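Local atomic coordinates of beta-galactosidase BgaB (Bifidobacterium adolescentis, PDB entry 5VYM), a protein that hydrolyses terminal non-reducing beta-D-galactose residues, acting most strongly on Gal(beta1-4)Gal and on oligosaccharides that contain it. Residues W38-A41 with F42-G46; D76-R79 with L80-A84; D211-V214 with A215-T218. All blocks are in the same frame, centred on the assembly; numbering follows the deposited sequence.

Contact 1: W38-A41 with F42-G46; sequences WYRA and FLDAG
Phe-42 brings its ring up against the indole of Trp-38, one turn earlier in the same helix, and the pair is a clear example of how i to i+4 spacing builds the apolar side of a helix. CE2 of Phe-42 lies 3.7 Å from CE3 of Trp-38, meeting the indole at its edge and near its plane, so the rings are not stacked face on face. The phenyl ring also leans on the backbone: Trp-38 O lies in its plane at the edge, 3.3 Å from CD2 of Phe-42. That carbonyl is at the same time the acceptor for Phe-42 N, at 3.0 Å.

On another side of the helix, Arg-40 and Asp-44 cross at a slant. With CG placed opposite the backbone N (chi1 -172°), the arginine sets that methylene 3.8 Å from OD2 of Asp-44, and the chain then bends at chi3. Guanidinium and carboxylate planes are turned 63° apart, and NH1 of Arg-40 stays 4.5 Å from OD1 of Asp-44, beyond a salt bridge, so any attraction is probably diffuse. Leu-43 lies nearby: its CD2 is 4.2 Å from CE1 of Tyr-39 and also approaches the arginine's NH1.

The helix ends here in a Schellman motif. Gly-46, at positive phi, is the C-prime residue, its N bonded to Leu-43 O at 3.2 Å, while the N of the following residue reaches Phe-42 O.

Within the trimerisation domain, Trp-38 and Phe-42 face the parallel sheet, both resting on Val-65 of strand 63-66, with Ile-9 and Thr-7 of strand 7-11 beneath them. They also meet the second subunit, where Trp-38 packs on Leu-217 and Phe-42 on Val-221, so helix 31-44 lies between its own sheet and the partner's helix 214-225.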
ATOM      1  N   TRP B  38     -22.226 -10.976  -9.017  1.00 41.71           N
ATOM      2  CA  TRP B  38     -22.118 -10.217  -7.776  1.00 35.98           C
ATOM      3  C   TRP B  38     -23.340  -9.335  -7.552  1.00 41.71           C
ATOM      4  O   TRP B  38     -23.745  -9.124  -6.402  1.00 37.12           O
ATOM      5  CB  TRP B  38     -20.844  -9.373  -7.779  1.00 33.26           C
ATOM      6  CG  TRP B  38     -19.613 -10.138  -7.392  1.00 39.84           C
ATOM      7  CD1 TRP B  38     -18.772 -10.818  -8.226  1.00 35.37           C
ATOM      8  CD2 TRP B  38     -19.082 -10.297  -6.071  1.00 36.95           C
ATOM      9  NE1 TRP B  38     -17.751 -11.390  -7.505  1.00 37.68           N
ATOM     10  CE2 TRP B  38     -17.919 -11.086  -6.180  1.00 38.71           C
ATOM     11  CE3 TRP B  38     -19.479  -9.851  -4.806  1.00 41.18           C
ATOM     12  CZ2 TRP B  38     -17.148 -11.437  -5.072  1.00 42.33           C
ATOM     13  CZ3 TRP B  38     -18.712 -10.201  -3.708  1.00 43.98           C
ATOM     14  CH2 TRP B  38     -17.560 -10.985  -3.848  1.00 41.59           C
ATOM     15  N   TYR B  39     -23.937  -8.813  -8.625  1.00 41.76           N
ATOM     16  CA  TYR B  39     -25.134  -7.992  -8.474  1.00 39.74           C
ATOM     17  C   TYR B  39     -26.288  -8.813  -7.912  1.00 39.70           C
ATOM     18  O   TYR B  39     -26.964  -8.393  -6.966  1.00 40.16           O
ATOM     19  CB  TYR B  39     -25.523  -7.363  -9.813  1.00 36.57           C
ATOM     20  CG  TYR B  39     -26.800  -6.555  -9.742  1.00 35.50           C
ATOM     21  CD1 TYR B  39     -28.034  -7.145  -9.991  1.00 33.37           C
ATOM     22  CD2 TYR B  39     -26.775  -5.205  -9.415  1.00 36.10           C
ATOM     23  CE1 TYR B  39     -29.205  -6.416  -9.918  1.00 36.02           C
ATOM     24  CE2 TYR B  39     -27.942  -4.467  -9.341  1.00 35.00           C
ATOM     25  CZ  TYR B  39     -29.153  -5.078  -9.594  1.00 40.92           C
ATOM     26  OH  TYR B  39     -30.319  -4.349  -9.524  1.00 44.31           O
ATOM     27  N   ARG B  40     -26.533  -9.990  -8.491  1.00 37.68           N
ATOM     28  CA  ARG B  40     -27.614 -10.837  -8.003  1.00 43.17           C
ATOM     29  C   ARG B  40     -27.324 -11.356  -6.601  1.00 43.84           C
ATOM     30  O   ARG B  40     -28.253 -11.543  -5.805  1.00 40.44           O
ATOM     31  CB  ARG B  40     -27.852 -11.997  -8.971  1.00 42.89           C
ATOM     32  CG  ARG B  40     -29.079 -12.828  -8.645  1.00 57.93           C
ATOM     33  CD  ARG B  40     -29.686 -13.436  -9.899  1.00 76.66           C
ATOM     34  NE  ARG B  40     -30.058 -12.414 -10.874  1.00 93.26           N
ATOM     35  CZ  ARG B  40     -31.179 -11.701 -10.820  1.00101.18           C
ATOM     36  NH1 ARG B  40     -32.044 -11.892  -9.832  1.00110.25           N
ATOM     37  NH2 ARG B  40     -31.434 -10.793 -11.752  1.00 92.89           N
ATOM     38  N   ALA B  41     -26.050 -11.586  -6.276  1.00 48.57           N
ATOM     39  CA  ALA B  41     -25.702 -12.030  -4.930  1.00 43.43           C
ATOM     40  C   ALA B  41     -26.035 -10.960  -3.898  1.00 46.56           C
ATOM     41  O   ALA B  41     -26.626 -11.252  -2.849  1.00 56.68           O
ATOM     42  CB  ALA B  41     -24.221 -12.402  -4.863  1.00 43.79           C
ATOM     43  N   PHE B  42     -25.665  -9.709  -4.179  1.00 48.53           N
ATOM     44  CA  PHE B  42     -26.008  -8.621  -3.268  1.00 49.66           C
ATOM     45  C   PHE B  42     -27.512  -8.397  -3.220  1.00 50.30           C
ATOM     46  O   PHE B  42     -28.061  -8.056  -2.166  1.00 51.42           O
ATOM     47  CB  PHE B  42     -25.286  -7.338  -3.680  1.00 36.91           C
ATOM     48  CG  PHE B  42     -23.940  -7.166  -3.031  1.00 46.38           C
ATOM     49  CD1 PHE B  42     -23.838  -6.662  -1.743  1.00 40.24           C
ATOM     50  CD2 PHE B  42     -22.777  -7.498  -3.709  1.00 36.72           C
ATOM     51  CE1 PHE B  42     -22.604  -6.501  -1.143  1.00 36.99           C
ATOM     52  CE2 PHE B  42     -21.542  -7.339  -3.114  1.00 36.68           C
ATOM     53  CZ  PHE B  42     -21.454  -6.842  -1.829  1.00 40.97           C
ATOM     54  N   LEU B  43     -28.194  -8.588  -4.350  1.00 48.85           N
ATOM     55  CA  LEU B  43     -29.646  -8.446  -4.372  1.00 45.60           C
ATOM     56  C   LEU B  43     -30.314  -9.546  -3.554  1.00 49.86           C
ATOM     57  O   LEU B  43     -31.222  -9.276  -2.759  1.00 62.20           O
ATOM     58  CB  LEU B  43     -30.148  -8.461  -5.816  1.00 47.73           C
ATOM     59  CG  LEU B  43     -31.632  -8.173  -6.032  1.00 45.29           C
ATOM     60  CD1 LEU B  43     -31.965  -6.753  -5.602  1.00 46.53           C
ATOM     61  CD2 LEU B  43     -32.010  -8.400  -7.486  1.00 44.27           C
ATOM     62  N   ASP B  44     -29.871 -10.794  -3.730  1.00 45.85           N
ATOM     63  CA  ASP B  44     -30.469 -11.911  -3.006  1.00 50.26           C
ATOM     64  C   ASP B  44     -30.194 -11.853  -1.509  1.00 52.67           C
ATOM     65  O   ASP B  44     -30.934 -12.468  -0.733  1.00 55.40           O
ATOM     66  CB  ASP B  44     -29.964 -13.241  -3.569  1.00 47.00           C
ATOM     67  CG  ASP B  44     -30.493 -13.527  -4.962  1.00 59.76           C
ATOM     68  OD1 ASP B  44     -31.209 -12.669  -5.520  1.00 65.78           O
ATOM     69  OD2 ASP B  44     -30.193 -14.615  -5.501  1.00 59.11           O
ATOM     70  N   ALA B  45     -29.157 -11.136  -1.085  1.00 44.63           N
ATOM     71  CA  ALA B  45     -28.819 -11.020   0.327  1.00 42.13           C
ATOM     72  C   ALA B  45     -29.516  -9.847   1.006  1.00 44.71           C
ATOM     73  O   ALA B  45     -29.227  -9.564   2.173  1.00 56.99           O
ATOM     74  CB  ALA B  45     -27.303 -10.894   0.498  1.00 33.51           C
ATOM     75  N   GLY B  46     -30.418  -9.161   0.308  1.00 41.91           N
ATOM     76  CA  GLY B  46     -31.152  -8.058   0.892  1.00 42.05           C
ATOM     77  C   GLY B  46     -30.426  -6.733   0.920  1.00 54.64           C
ATOM     78  O   GLY B  46     -30.938  -5.779   1.519  1.00 58.29           O
TER

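Contact 2: D76-R79 with L80-A84; sequences DTQR and LADFA
Gln-78 reaches along the helix to overlap the carboxylate of Asp-82, one turn further on. Its CG stands opposite its own backbone N (chi1 -178°), and a bend at chi2 swings the amide back so that NE2 donates to OD2 of Asp-82 at 3.2 Å, a straight but weak bond. The amide and carboxylate planes are inclined 53° to each other, and CG of Gln-78 rests 3.6 Å from the same OD2. The main chain repeats the pairing, with Asp-82 N bonded to Gln-78 O at 2.9 Å. OD2 of Asp-82 has a second donor, Glu-171 N, so one carboxylate oxygen ties the helix to a loop. Replacing Asp-82 with an alanine removes the carboxylate and would probably leave Glu-171 N without its acceptor and the Gln-78 amide relying on the weak bond between its OE1 and Thr-169 OG1.

Arg-79 turns to Asp-76 instead. NH1 of Arg-79 forms a salt bridge with OD1 of Asp-76 at 3.2 Å, the oxygen lying in the guanidinium plane while the donor comes from above the carboxylate plane. The arginine is further fixed by Leu-54 O, which takes NH1, and Tyr-56 O, which takes NH2.

Helix 74-85 is the crossover of a beta-alpha-beta unit between the parallel strands 63-66 and 89-93: Leu-80 lies on Val-64 and Leu-66, and Phe-83 on Val-64 and Val-90. Ala-81 packs against Leu-117 and Met-121 of helix 117-122, and also touches Tyr-200 of the second subunit.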
ATOM      1  N   ASP B  76      -5.753   4.036 -11.060  1.00 35.94           N
ATOM      2  CA  ASP B  76      -6.962   3.441 -10.501  1.00 38.31           C
ATOM      3  C   ASP B  76      -6.647   2.593  -9.275  1.00 35.91           C
ATOM      4  O   ASP B  76      -7.430   2.566  -8.317  1.00 27.91           O
ATOM      5  CB  ASP B  76      -7.686   2.616 -11.565  1.00 38.61           C
ATOM      6  CG  ASP B  76      -8.456   3.481 -12.549  1.00 48.63           C
ATOM      7  OD1 ASP B  76      -8.765   4.644 -12.207  1.00 47.71           O
ATOM      8  OD2 ASP B  76      -8.761   2.997 -13.659  1.00 53.30           O
ATOM      9  N   THR B  77      -5.512   1.891  -9.283  1.00 36.02           N
ATOM     10  CA  THR B  77      -5.081   1.186  -8.079  1.00 34.55           C
ATOM     11  C   THR B  77      -4.830   2.169  -6.942  1.00 41.12           C
ATOM     12  O   THR B  77      -5.135   1.880  -5.778  1.00 39.42           O
ATOM     13  CB  THR B  77      -3.825   0.361  -8.369  1.00 27.42           C
ATOM     14  OG1 THR B  77      -4.057  -0.489  -9.498  1.00 40.20           O
ATOM     15  CG2 THR B  77      -3.464  -0.503  -7.172  1.00 24.94           C
ATOM     16  N   GLN B  78      -4.290   3.346  -7.267  1.00 34.91           N
ATOM     17  CA  GLN B  78      -4.094   4.381  -6.258  1.00 31.96           C
ATOM     18  C   GLN B  78      -5.427   4.900  -5.732  1.00 36.57           C
ATOM     19  O   GLN B  78      -5.550   5.216  -4.543  1.00 37.95           O
ATOM     20  CB  GLN B  78      -3.260   5.524  -6.839  1.00 29.45           C
ATOM     21  CG  GLN B  78      -2.947   6.638  -5.851  1.00 28.94           C
ATOM     22  CD  GLN B  78      -2.094   6.166  -4.694  1.00 35.73           C
ATOM     23  OE1 GLN B  78      -1.086   5.487  -4.886  1.00 40.37           O
ATOM     24  NE2 GLN B  78      -2.499   6.516  -3.478  1.00 44.73           N
ATOM     25  N   ARG B  79      -6.438   4.997  -6.602  1.00 22.99           N
ATOM     26  CA  ARG B  79      -7.754   5.440  -6.152  1.00 28.61           C
ATOM     27  C   ARG B  79      -8.351   4.461  -5.150  1.00 34.51           C
ATOM     28  O   ARG B  79      -8.995   4.870  -4.177  1.00 31.54           O
ATOM     29  CB  ARG B  79      -8.693   5.620  -7.345  1.00 31.56           C
ATOM     30  CG  ARG B  79      -8.344   6.788  -8.255  1.00 32.38           C
ATOM     31  CD  ARG B  79      -9.242   6.799  -9.483  1.00 29.31           C
ATOM     32  NE  ARG B  79     -10.644   7.004  -9.132  1.00 21.12           N
ATOM     33  CZ  ARG B  79     -11.666   6.605  -9.883  1.00 31.24           C
ATOM     34  NH1 ARG B  79     -11.443   5.964 -11.023  1.00 29.18           N
ATOM     35  NH2 ARG B  79     -12.911   6.834  -9.488  1.00 34.30           N
ATOM     36  N   LEU B  80      -8.148   3.159  -5.372  1.00 27.40           N
ATOM     37  CA  LEU B  80      -8.614   2.164  -4.412  1.00 30.83           C
ATOM     38  C   LEU B  80      -7.865   2.278  -3.091  1.00 31.51           C
ATOM     39  O   LEU B  80      -8.470   2.178  -2.018  1.00 29.32           O
ATOM     40  CB  LEU B  80      -8.458   0.758  -4.991  1.00 26.05           C
ATOM     41  CG  LEU B  80      -9.338   0.390  -6.185  1.00 27.28           C
ATOM     42  CD1 LEU B  80      -8.915  -0.955  -6.746  1.00 24.44           C
ATOM     43  CD2 LEU B  80     -10.802   0.365  -5.781  1.00 25.96           C
ATOM     44  N   ALA B  81      -6.547   2.492  -3.150  1.00 34.10           N
ATOM     45  CA  ALA B  81      -5.764   2.615  -1.926  1.00 34.88           C
ATOM     46  C   ALA B  81      -6.179   3.844  -1.128  1.00 33.20           C
ATOM     47  O   ALA B  81      -6.321   3.776   0.098  1.00 35.36           O
ATOM     48  CB  ALA B  81      -4.273   2.664  -2.255  1.00 33.89           C
ATOM     49  N   ASP B  82      -6.377   4.977  -1.806  1.00 33.85           N
ATOM     50  CA  ASP B  82      -6.877   6.168  -1.124  1.00 34.82           C
ATOM     51  C   ASP B  82      -8.267   5.925  -0.551  1.00 36.31           C
ATOM     52  O   ASP B  82      -8.562   6.330   0.580  1.00 38.06           O
ATOM     53  CB  ASP B  82      -6.899   7.359  -2.084  1.00 35.01           C
ATOM     54  CG  ASP B  82      -5.508   7.872  -2.411  1.00 47.43           C
ATOM     55  OD1 ASP B  82      -4.678   7.978  -1.485  1.00 52.02           O
ATOM     56  OD2 ASP B  82      -5.247   8.169  -3.596  1.00 55.92           O
ATOM     57  N   PHE B  83      -9.133   5.263  -1.320  1.00 39.23           N
ATOM     58  CA  PHE B  83     -10.484   4.976  -0.853  1.00 36.35           C
ATOM     59  C   PHE B  83     -10.459   4.081   0.381  1.00 41.56           C
ATOM     60  O   PHE B  83     -11.182   4.324   1.354  1.00 47.64           O
ATOM     61  CB  PHE B  83     -11.290   4.333  -1.984  1.00 32.65           C
ATOM     62  CG  PHE B  83     -12.644   3.838  -1.567  1.00 29.15           C
ATOM     63  CD1 PHE B  83     -12.842   2.503  -1.254  1.00 26.92           C
ATOM     64  CD2 PHE B  83     -13.722   4.704  -1.501  1.00 28.88           C
ATOM     65  CE1 PHE B  83     -14.088   2.041  -0.875  1.00 23.89           C
ATOM     66  CE2 PHE B  83     -14.971   4.250  -1.123  1.00 30.19           C
ATOM     67  CZ  PHE B  83     -15.155   2.916  -0.809  1.00 23.83           C
ATOM     68  N   ALA B  84      -9.620   3.044   0.362  1.00 40.15           N
ATOM     69  CA  ALA B  84      -9.585   2.105   1.479  1.00 31.39           C
ATOM     70  C   ALA B  84      -8.892   2.709   2.695  1.00 32.99           C
ATOM     71  O   ALA B  84      -9.378   2.566   3.821  1.00 35.59           O
ATOM     72  CB  ALA B  84      -8.894   0.810   1.056  1.00 19.95           C
TER

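Contact 3: D211-V214 with A215-T218; sequences DLDV and ADLT
The carboxylates of Asp-213 and Asp-216 come together at the start of helix 214-225, their planes 52° apart. Asp-216 N approaches OD1 of Asp-213 from above the carboxylate plane, 38° out of it, and the bond is 3.0 Å long. The same OD1 has OD2 of Asp-216 only 3.1 Å away, a pairing of two acceptors, and CB of Asp-216 also lies close by.

Asp-213 is the N-cap residue. Its CG is placed between the backbone N and the carbonyl carbon (chi1 57°), the crowded position, and this turns the carboxylate down over the first helical turn to meet the Asp-216 N-H. In a capping box Asp-216 would accept directly from Asp-213 N; here a water takes that role, accepting from Asp-213 N and donating to Asp-216 OD2 at 2.7 Å. The main chain begins its helical pattern at the same place, with Leu-217 N bonded to Asp-213 O at 2.7 Å, nearly along the C=O axis. Thr-218 N then bonds to Val-214 O at 2.8 Å; the approach of Thr-218 OG1 to that oxygen is too short to carry weight.

Leu-212, just before the cap, and Leu-217 meet through their CD1 atoms at 4.1 Å. Residues at these two positions form the hydrophobic staple that often accompanies an N-cap. Helix 31-44 of the second subunit covers Leu-217 and Thr-218, and its Asp-37 packs on Val-214.

Two carboxylates this close would repel one another if both were charged. The backbone N-H, the water that donates to Asp-216 OD2 and the positive end of the helix dipole probably offset that cost; a proton held by one of the pair is another possibility.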
ATOM      1  N   ASP B 211      19.052  15.344   2.156  1.00 51.99           N
ATOM      2  CA  ASP B 211      19.782  15.532   3.398  1.00 54.60           C
ATOM      3  C   ASP B 211      19.941  17.021   3.679  1.00 52.73           C
ATOM      4  O   ASP B 211      20.380  17.780   2.809  1.00 58.79           O
ATOM      5  CB  ASP B 211      21.150  14.854   3.332  1.00 54.90           C
ATOM      6  CG  ASP B 211      21.957  15.053   4.597  1.00 65.22           C
ATOM      7  OD1 ASP B 211      21.471  14.664   5.681  1.00 72.75           O
ATOM      8  OD2 ASP B 211      23.077  15.598   4.509  1.00 69.71           O
ATOM      9  N   LEU B 212      19.578  17.431   4.889  1.00 43.92           N
ATOM     10  CA  LEU B 212      19.710  18.811   5.328  1.00 42.32           C
ATOM     11  C   LEU B 212      20.645  18.878   6.526  1.00 43.20           C
ATOM     12  O   LEU B 212      20.698  17.952   7.342  1.00 50.77           O
ATOM     13  CB  LEU B 212      18.348  19.410   5.704  1.00 39.22           C
ATOM     14  CG  LEU B 212      17.233  19.351   4.658  1.00 39.36           C
ATOM     15  CD1 LEU B 212      15.901  19.725   5.285  1.00 39.58           C
ATOM     16  CD2 LEU B 212      17.547  20.266   3.489  1.00 39.97           C
ATOM     17  N   ASP B 213      21.387  19.977   6.626  1.00 45.16           N
ATOM     18  CA  ASP B 213      22.191  20.186   7.819  1.00 52.96           C
ATOM     19  C   ASP B 213      21.290  20.595   8.984  1.00 47.24           C
ATOM     20  O   ASP B 213      20.098  20.866   8.817  1.00 40.74           O
ATOM     21  CB  ASP B 213      23.289  21.225   7.567  1.00 58.38           C
ATOM     22  CG  ASP B 213      22.748  22.563   7.087  1.00 71.76           C
ATOM     23  OD1 ASP B 213      21.514  22.742   7.038  1.00 80.25           O
ATOM     24  OD2 ASP B 213      23.571  23.442   6.754  1.00 73.66           O
ATOM     25  N   VAL B 214      21.880  20.630  10.181  1.00 44.59           N
ATOM     26  CA  VAL B 214      21.098  20.865  11.394  1.00 39.11           C
ATOM     27  C   VAL B 214      20.378  22.206  11.323  1.00 41.49           C
ATOM     28  O   VAL B 214      19.232  22.334  11.771  1.00 50.07           O
ATOM     29  CB  VAL B 214      22.000  20.767  12.637  1.00 35.56           C
ATOM     30  CG1 VAL B 214      21.199  21.048  13.902  1.00 31.09           C
ATOM     31  CG2 VAL B 214      22.655  19.395  12.704  1.00 24.72           C
ATOM     32  N   ALA B 215      21.029  23.221  10.752  1.00 44.91           N
ATOM     33  CA  ALA B 215      20.409  24.539  10.659  1.00 51.84           C
ATOM     34  C   ALA B 215      19.152  24.498   9.796  1.00 57.39           C
ATOM     35  O   ALA B 215      18.085  24.966  10.210  1.00 55.47           O
ATOM     36  CB  ALA B 215      21.412  25.554  10.108  1.00 44.40           C
ATOM     37  N   ASP B 216      19.260  23.936   8.589  1.00 38.98           N
ATOM     38  CA  ASP B 216      18.093  23.844   7.715  1.00 43.19           C
ATOM     39  C   ASP B 216      17.093  22.816   8.233  1.00 42.67           C
ATOM     40  O   ASP B 216      15.879  22.997   8.085  1.00 42.07           O
ATOM     41  CB  ASP B 216      18.525  23.502   6.289  1.00 50.61           C
ATOM     42  CG  ASP B 216      19.331  24.612   5.639  1.00 55.79           C
ATOM     43  OD1 ASP B 216      19.144  25.787   6.021  1.00 50.40           O
ATOM     44  OD2 ASP B 216      20.150  24.311   4.744  1.00 54.45           O
ATOM     45  N   LEU B 217      17.582  21.732   8.840  1.00 38.50           N
ATOM     46  CA  LEU B 217      16.676  20.731   9.393  1.00 33.99           C
ATOM     47  C   LEU B 217      15.881  21.288  10.565  1.00 38.68           C
ATOM     48  O   LEU B 217      14.742  20.866  10.795  1.00 39.49           O
ATOM     49  CB  LEU B 217      17.462  19.491   9.818  1.00 36.84           C
ATOM     50  CG  LEU B 217      16.663  18.222  10.114  1.00 41.02           C
ATOM     51  CD1 LEU B 217      15.815  17.836   8.913  1.00 48.03           C
ATOM     52  CD2 LEU B 217      17.603  17.093  10.494  1.00 45.70           C
ATOM     53  N   THR B 218      16.461  22.230  11.314  1.00 37.63           N
ATOM     54  CA  THR B 218      15.715  22.888  12.382  1.00 37.24           C
ATOM     55  C   THR B 218      14.574  23.724  11.816  1.00 39.32           C
ATOM     56  O   THR B 218      13.490  23.788  12.408  1.00 39.05           O
ATOM     57  CB  THR B 218      16.653  23.759  13.221  1.00 37.18           C
ATOM     58  OG1 THR B 218      17.791  22.989  13.625  1.00 40.89           O
ATOM     59  CG2 THR B 218      15.937  24.269  14.463  1.00 38.77           C
TER
HETATM   60  O   HOH W   1      21.426  22.008   4.211  1.00 51.40           O

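In the fold
All three contacts are local, yet each touches the second subunit. Within one chain, contacts 1 and 3 lie on opposite sides of the chain's centre, their centres 57 Å apart, but in the two-chain assembly they become neighbours: Ala-41 of one subunit packs on Leu-217 of the other, and Asp-44 on Thr-218. Contact 2 sits nearer the middle, its centre 24 Å from that of contact 1 and 34 Å from that of contact 3. This chain is the trimerisation domain alone; the catalytic barrel of family 42 enzymes is not part of it, so the contacts bear on the domain's fold and subunit association.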